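Local atomic coordinates of glucosamine-6-phosphate deaminase (Thermotoga maritima, PDB entry 1J5X), a protein that belongs to the SIS-domain proteins and is built round two parallel beta sheets flanked by helices. Residues A[196-200]-A[310-314]; A[200-205]-A[317-321]. One frame throughout, in Å; residues are numbered along the deposited sequence.

Interaction 1: A[196-200]-A[310-314]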
loop_
_atom_site.group_PDB
_atom_site.type_symbol
_atom_site.label_atom_id
_atom_site.label_comp_id
_atom_site.label_asym_id
_atom_site.label_seq_id
_atom_site.Cartn_x
_atom_site.Cartn_y
_atom_site.Cartn_z
ATOM N N PHE A 196 8.102 1.648 -15.693
ATOM C CA PHE A 196 8.436 1.810 -14.262
ATOM C C PHE A 196 8.862 0.465 -13.683
ATOM O O PHE A 196 9.862 0.359 -12.950
ATOM C CB PHE A 196 7.197 2.315 -13.470
ATOM C CG PHE A 196 7.451 2.491 -11.991
ATOM C CD1 PHE A 196 8.431 3.382 -11.531
ATOM C CD2 PHE A 196 6.672 1.798 -11.026
ATOM C CE1 PHE A 196 8.619 3.576 -10.165
ATOM C CE2 PHE A 196 6.886 2.009 -9.658
ATOM C CZ PHE A 196 7.830 2.873 -9.243
ATOM N N PHE A 197 8.094 -0.550 -14.035
ATOM C CA PHE A 197 8.335 -1.914 -13.572
ATOM C C PHE A 197 9.690 -2.426 -14.068
ATOM O O PHE A 197 10.529 -2.902 -13.286
ATOM C CB PHE A 197 7.200 -2.813 -14.044
ATOM C CG PHE A 197 7.406 -4.282 -13.696
ATOM C CD1 PHE A 197 8.208 -5.107 -14.502
ATOM C CD2 PHE A 197 6.844 -4.821 -12.536
ATOM C CE1 PHE A 197 8.454 -6.462 -14.144
ATOM C CE2 PHE A 197 7.077 -6.158 -12.170
ATOM C CZ PHE A 197 7.878 -6.981 -12.965
ATOM N N ASP A 198 9.943 -2.274 -15.375
ATOM C CA ASP A 198 11.197 -2.748 -15.942
ATOM C C ASP A 198 12.401 -2.020 -15.363
ATOM O O ASP A 198 13.416 -2.640 -15.108
ATOM C CB ASP A 198 11.172 -2.652 -17.501
ATOM C CG ASP A 198 10.066 -3.514 -18.136
ATOM O OD1 ASP A 198 9.595 -4.505 -17.519
ATOM O OD2 ASP A 198 9.657 -3.219 -19.281
ATOM N N ILE A 199 12.313 -0.704 -15.150
ATOM C CA ILE A 199 13.424 0.017 -14.558
ATOM C C ILE A 199 13.635 -0.520 -13.127
ATOM O O ILE A 199 14.785 -0.707 -12.663
ATOM C CB ILE A 199 13.150 1.585 -14.482
ATOM C CG1 ILE A 199 13.157 2.184 -15.917
ATOM C CG2 ILE A 199 14.188 2.258 -13.566
ATOM C CD1 ILE A 199 12.672 3.664 -16.039
ATOM N N SER A 200 12.527 -0.697 -12.421
ATOM C CA SER A 200 12.585 -1.165 -11.024
ATOM C C SER A 200 13.299 -2.519 -10.984
ATOM O O SER A 200 14.257 -2.702 -10.213
ATOM C CB SER A 200 11.165 -1.313 -10.436
ATOM O OG SER A 200 10.562 -0.036 -10.285
ATOM N N LEU A 310 1.530 3.169 -7.570
ATOM C CA LEU A 310 2.599 2.412 -8.192
ATOM C C LEU A 310 3.781 2.219 -7.227
ATOM O O LEU A 310 4.663 1.401 -7.479
ATOM C CB LEU A 310 3.173 3.180 -9.365
ATOM C CG LEU A 310 2.323 3.446 -10.610
ATOM C CD1 LEU A 310 3.114 4.377 -11.576
ATOM C CD2 LEU A 310 2.054 2.088 -11.312
ATOM N N ARG A 311 3.850 3.010 -6.152
ATOM C CA ARG A 311 5.075 2.991 -5.377
ATOM C C ARG A 311 5.435 1.827 -4.475
ATOM O O ARG A 311 6.503 1.864 -3.864
ATOM C CB ARG A 311 5.279 4.317 -4.626
ATOM C CG ARG A 311 5.718 5.507 -5.609
ATOM C CD ARG A 311 5.532 6.850 -4.897
ATOM N NE ARG A 311 6.127 7.992 -5.635
ATOM C CZ ARG A 311 7.347 8.465 -5.397
ATOM N NH1 ARG A 311 8.122 7.904 -4.450
ATOM N NH2 ARG A 311 7.795 9.542 -6.102
ATOM N N THR A 312 4.551 0.856 -4.355
ATOM C CA THR A 312 4.953 -0.359 -3.593
ATOM C C THR A 312 5.579 -1.389 -4.566
ATOM O O THR A 312 6.144 -2.393 -4.150
ATOM C CB THR A 312 3.789 -1.045 -2.807
ATOM O OG1 THR A 312 2.787 -1.548 -3.679
ATOM C CG2 THR A 312 3.164 -0.034 -1.820
ATOM N N VAL A 313 5.516 -1.131 -5.852
ATOM C CA VAL A 313 6.088 -2.082 -6.822
ATOM C C VAL A 313 7.591 -2.343 -6.574
ATOM O O VAL A 313 8.034 -3.502 -6.566
ATOM C CB VAL A 313 5.853 -1.573 -8.269
ATOM C CG1 VAL A 313 6.648 -2.419 -9.286
ATOM C CG2 VAL A 313 4.394 -1.660 -8.604
ATOM N N PRO A 314 8.393 -1.306 -6.391
ATOM C CA PRO A 314 9.808 -1.571 -6.143
ATOM C C PRO A 314 10.011 -2.531 -4.936
ATOM O O PRO A 314 10.810 -3.444 -4.985
ATOM C CB PRO A 314 10.365 -0.198 -5.853
ATOM C CG PRO A 314 9.529 0.703 -6.772
ATOM C CD PRO A 314 8.133 0.162 -6.528
#
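The carbonyl oxygen of Phe196 is gripped twice by Ser200, one helical turn further along the chain. Ser200 N donates to Phe196 O at 2.9 Å as an ordinary helix bond, and Ser200 OG adds a second bond to Phe196 O at 2.8 Å. The two donors come from opposite faces of the carbonyl plane, the hydroxyl 37° out of it. With OG beside its own backbone N (chi1 -68°), the hydroxyl is turned back along the helix, and Ser200 OG also sits over one face of the Phe196 ring, 4.0 Å above its centre. Phe196 itself, its CG trans to the backbone N (chi1 179°), sends the ring across to the beta turn Leu310 to Val313. There an edge carbon, Phe196 CE2, meets Leu310 O at 3.2 Å, close to the ring plane, an approach consistent with a weak C-H...O contact. That same carbonyl closes the type I turn by accepting from Val313 N. Beyond it the ring tip, Phe196 CZ, rests 3.7 Å from Pro314 CG, and the same proline carbon lies 3.7 Å from Ser200 OG. Val313 touches both aromatics: its CB lies near Phe196 CE2, and its CG1 branch comes to 4.0 Å from Phe197 CD2, the two side chains crossing nearly at right angles. Loop residues Ile299 and Val301 also cover Phe196, and helix 15-25 backs Phe197. The carbonyl oxygens of Phe196 and Leu310 take their N-H and O-H donors from their own segments, leaving this buried helix-to-turn junction to apolar contact and one probable weak C-H...O approach.

Interaction 2: A[200-205]-A[317-321]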
loop_
_atom_site.group_PDB
_atom_site.type_symbol
_atom_site.label_atom_id
_atom_site.label_comp_id
_atom_site.label_asym_id
_atom_site.label_seq_id
_atom_site.Cartn_x
_atom_site.Cartn_y
_atom_site.Cartn_z
ATOM N N SER A 200 12.527 -0.697 -12.421
ATOM C CA SER A 200 12.585 -1.165 -11.024
ATOM C C SER A 200 13.299 -2.519 -10.984
ATOM O O SER A 200 14.257 -2.702 -10.213
ATOM C CB SER A 200 11.165 -1.313 -10.436
ATOM O OG SER A 200 10.562 -0.036 -10.285
ATOM N N TRP A 201 12.837 -3.434 -11.815
ATOM C CA TRP A 201 13.430 -4.776 -11.839
ATOM C C TRP A 201 14.913 -4.743 -12.065
ATOM O O TRP A 201 15.690 -5.363 -11.310
ATOM C CB TRP A 201 12.771 -5.648 -12.904
ATOM C CG TRP A 201 13.211 -7.090 -12.786
ATOM C CD1 TRP A 201 14.375 -7.638 -13.238
ATOM C CD2 TRP A 201 12.548 -8.110 -12.041
ATOM N NE1 TRP A 201 14.487 -8.940 -12.808
ATOM C CE2 TRP A 201 13.375 -9.258 -12.072
ATOM C CE3 TRP A 201 11.332 -8.169 -11.341
ATOM C CZ2 TRP A 201 13.019 -10.467 -11.418
ATOM C CZ3 TRP A 201 10.981 -9.380 -10.687
ATOM C CH2 TRP A 201 11.828 -10.502 -10.738
ATOM N N LYS A 202 15.337 -3.967 -13.068
ATOM C CA LYS A 202 16.758 -3.897 -13.405
ATOM C C LYS A 202 17.618 -3.166 -12.395
ATOM O O LYS A 202 18.760 -3.568 -12.153
ATOM C CB LYS A 202 16.956 -3.319 -14.833
ATOM C CG LYS A 202 16.406 -1.905 -15.042
ATOM C CD LYS A 202 17.277 -0.781 -14.411
ATOM C CE LYS A 202 18.661 -0.625 -15.089
ATOM N NZ LYS A 202 19.624 0.239 -14.308
ATOM N N VAL A 203 17.100 -2.094 -11.803
ATOM C CA VAL A 203 17.828 -1.359 -10.791
ATOM C C VAL A 203 18.021 -2.249 -9.542
ATOM O O VAL A 203 19.098 -2.270 -8.941
ATOM C CB VAL A 203 17.037 -0.071 -10.351
ATOM C CG1 VAL A 203 17.623 0.509 -9.093
ATOM C CG2 VAL A 203 17.024 0.987 -11.517
ATOM N N ILE A 204 16.979 -2.973 -9.149
ATOM C CA ILE A 204 17.064 -3.792 -7.938
ATOM C C ILE A 204 17.955 -5.041 -8.192
ATOM O O ILE A 204 18.627 -5.533 -7.296
ATOM C CB ILE A 204 15.649 -4.179 -7.451
ATOM C CG1 ILE A 204 14.869 -2.893 -7.078
ATOM C CG2 ILE A 204 15.744 -5.115 -6.175
ATOM C CD1 ILE A 204 13.366 -3.083 -6.816
ATOM N N GLU A 205 17.983 -5.519 -9.427
ATOM C CA GLU A 205 18.848 -6.655 -9.749
ATOM C C GLU A 205 20.346 -6.342 -9.463
ATOM O O GLU A 205 21.136 -7.249 -9.228
ATOM C CB GLU A 205 18.663 -6.989 -11.211
ATOM C CG GLU A 205 18.763 -8.432 -11.526
ATOM C CD GLU A 205 18.238 -8.717 -12.929
ATOM O OE1 GLU A 205 17.666 -9.815 -13.106
ATOM O OE2 GLU A 205 18.387 -7.851 -13.834
ATOM N N ILE A 317 9.156 -6.122 -5.727
ATOM C CA ILE A 317 10.243 -6.711 -6.514
ATOM C C ILE A 317 11.447 -7.002 -5.603
ATOM O O ILE A 317 12.106 -8.040 -5.753
ATOM C CB ILE A 317 10.634 -5.755 -7.723
ATOM C CG1 ILE A 317 9.496 -5.742 -8.727
ATOM C CG2 ILE A 317 11.985 -6.178 -8.365
ATOM C CD1 ILE A 317 9.686 -4.674 -9.891
ATOM N N LEU A 318 11.727 -6.113 -4.661
ATOM C CA LEU A 318 12.811 -6.343 -3.725
ATOM C C LEU A 318 12.470 -7.610 -2.934
ATOM O O LEU A 318 13.312 -8.514 -2.792
ATOM C CB LEU A 318 12.949 -5.174 -2.753
ATOM C CG LEU A 318 13.998 -5.389 -1.645
ATOM C CD1 LEU A 318 15.461 -5.523 -2.228
ATOM C CD2 LEU A 318 13.956 -4.181 -0.746
ATOM N N GLY A 319 11.224 -7.701 -2.476
ATOM C CA GLY A 319 10.858 -8.856 -1.663
ATOM C C GLY A 319 11.063 -10.143 -2.453
ATOM O O GLY A 319 11.631 -11.146 -1.939
ATOM N N TYR A 320 10.572 -10.130 -3.689
ATOM C CA TYR A 320 10.671 -11.316 -4.542
ATOM C C TYR A 320 12.135 -11.701 -4.788
ATOM O O TYR A 320 12.571 -12.836 -4.531
ATOM C CB TYR A 320 9.969 -11.077 -5.855
ATOM C CG TYR A 320 10.000 -12.321 -6.721
ATOM C CD1 TYR A 320 11.083 -12.588 -7.556
ATOM C CD2 TYR A 320 8.975 -13.267 -6.635
ATOM C CE1 TYR A 320 11.138 -13.778 -8.289
ATOM C CE2 TYR A 320 9.027 -14.454 -7.351
ATOM C CZ TYR A 320 10.108 -14.705 -8.172
ATOM O OH TYR A 320 10.147 -15.930 -8.853
ATOM N N GLN A 321 12.908 -10.751 -5.264
ATOM C CA GLN A 321 14.300 -11.041 -5.548
ATOM C C GLN A 321 15.052 -11.467 -4.302
ATOM O O GLN A 321 15.936 -12.346 -4.372
ATOM C CB GLN A 321 14.978 -9.815 -6.215
ATOM C CG GLN A 321 14.388 -9.517 -7.625
ATOM C CD GLN A 321 15.220 -8.499 -8.424
ATOM O OE1 GLN A 321 16.447 -8.264 -7.981
ATOM N NE2 GLN A 321 14.740 -7.919 -9.414
#
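The axes of segments 200-205 and 317-321, parts of helices 184-205 and 313-326, come within 10.1 Å at a crossing angle of -50°, bringing Trp201 opposite Ile317 and Ile204 opposite Leu318. The indole of Trp201 is the broad surface of the contact. Over one of its faces stands the amide nitrogen of Gln321, NE2, 3.3 Å from Trp201 CE2, with the amide and ring planes 56° apart, so the group tilts into the indole and does not stack flat on it. NE2 also makes a weak hydrogen bond of 3.3 Å to Trp201 O, an oxygen that already accepts the helix bond from Glu205 N. One residue's ring and carbonyl thus share a single amide nitrogen. The amide oxygen, Gln321 OE1, lies 3.4 Å from Glu205 CA and makes no hydrogen bond to Glu205 N. The indole is tied back to its own helix by another weak bond, from Trp201 NE1 to Glu205 OE1. Ile317 splits its contacts: CG2 reaches both Trp201 CE3 at 3.6 Å and Ile204 CD1 at 3.7 Å, while CD1 turns to Ser200 CB. Ile204 CG2, anti to its backbone N, lies between Gln321 OE1, at 3.7 Å, and Leu318 CD1. Tyr320 CD1 touches Trp201 CH2, approaching the indole obliquely. Leu17 of helix 15-25 packs against Trp201 and Tyr320, whereas Ile204 and Leu318 lie on Phe265 of strand 262-267 and Leu318 also meets strand 214-218.

Interactions 1 and 2 are successive stations along one helix pairing, their centres about 8 Å apart and with Ser200 in both. Along the chain the order is 196-200, 200-205, 310-314, 317-321, so the segments alternate: helix 184-205 meets first the turn leading into helix 313-326, then that helix itself. They touch directly, Pro314 O lying 3.2 Å from Ile204 CD1 and Phe197 CE2 3.8 Å from Ile317 CD1. Between the two helices in sequence run all four strands of the parallel sheet 241-245, 214-218, 262-267 and 289-293. The pairing thus brings together the helices that precede and follow this sheet, buried at interaction 1 and only partly buried at interaction 2.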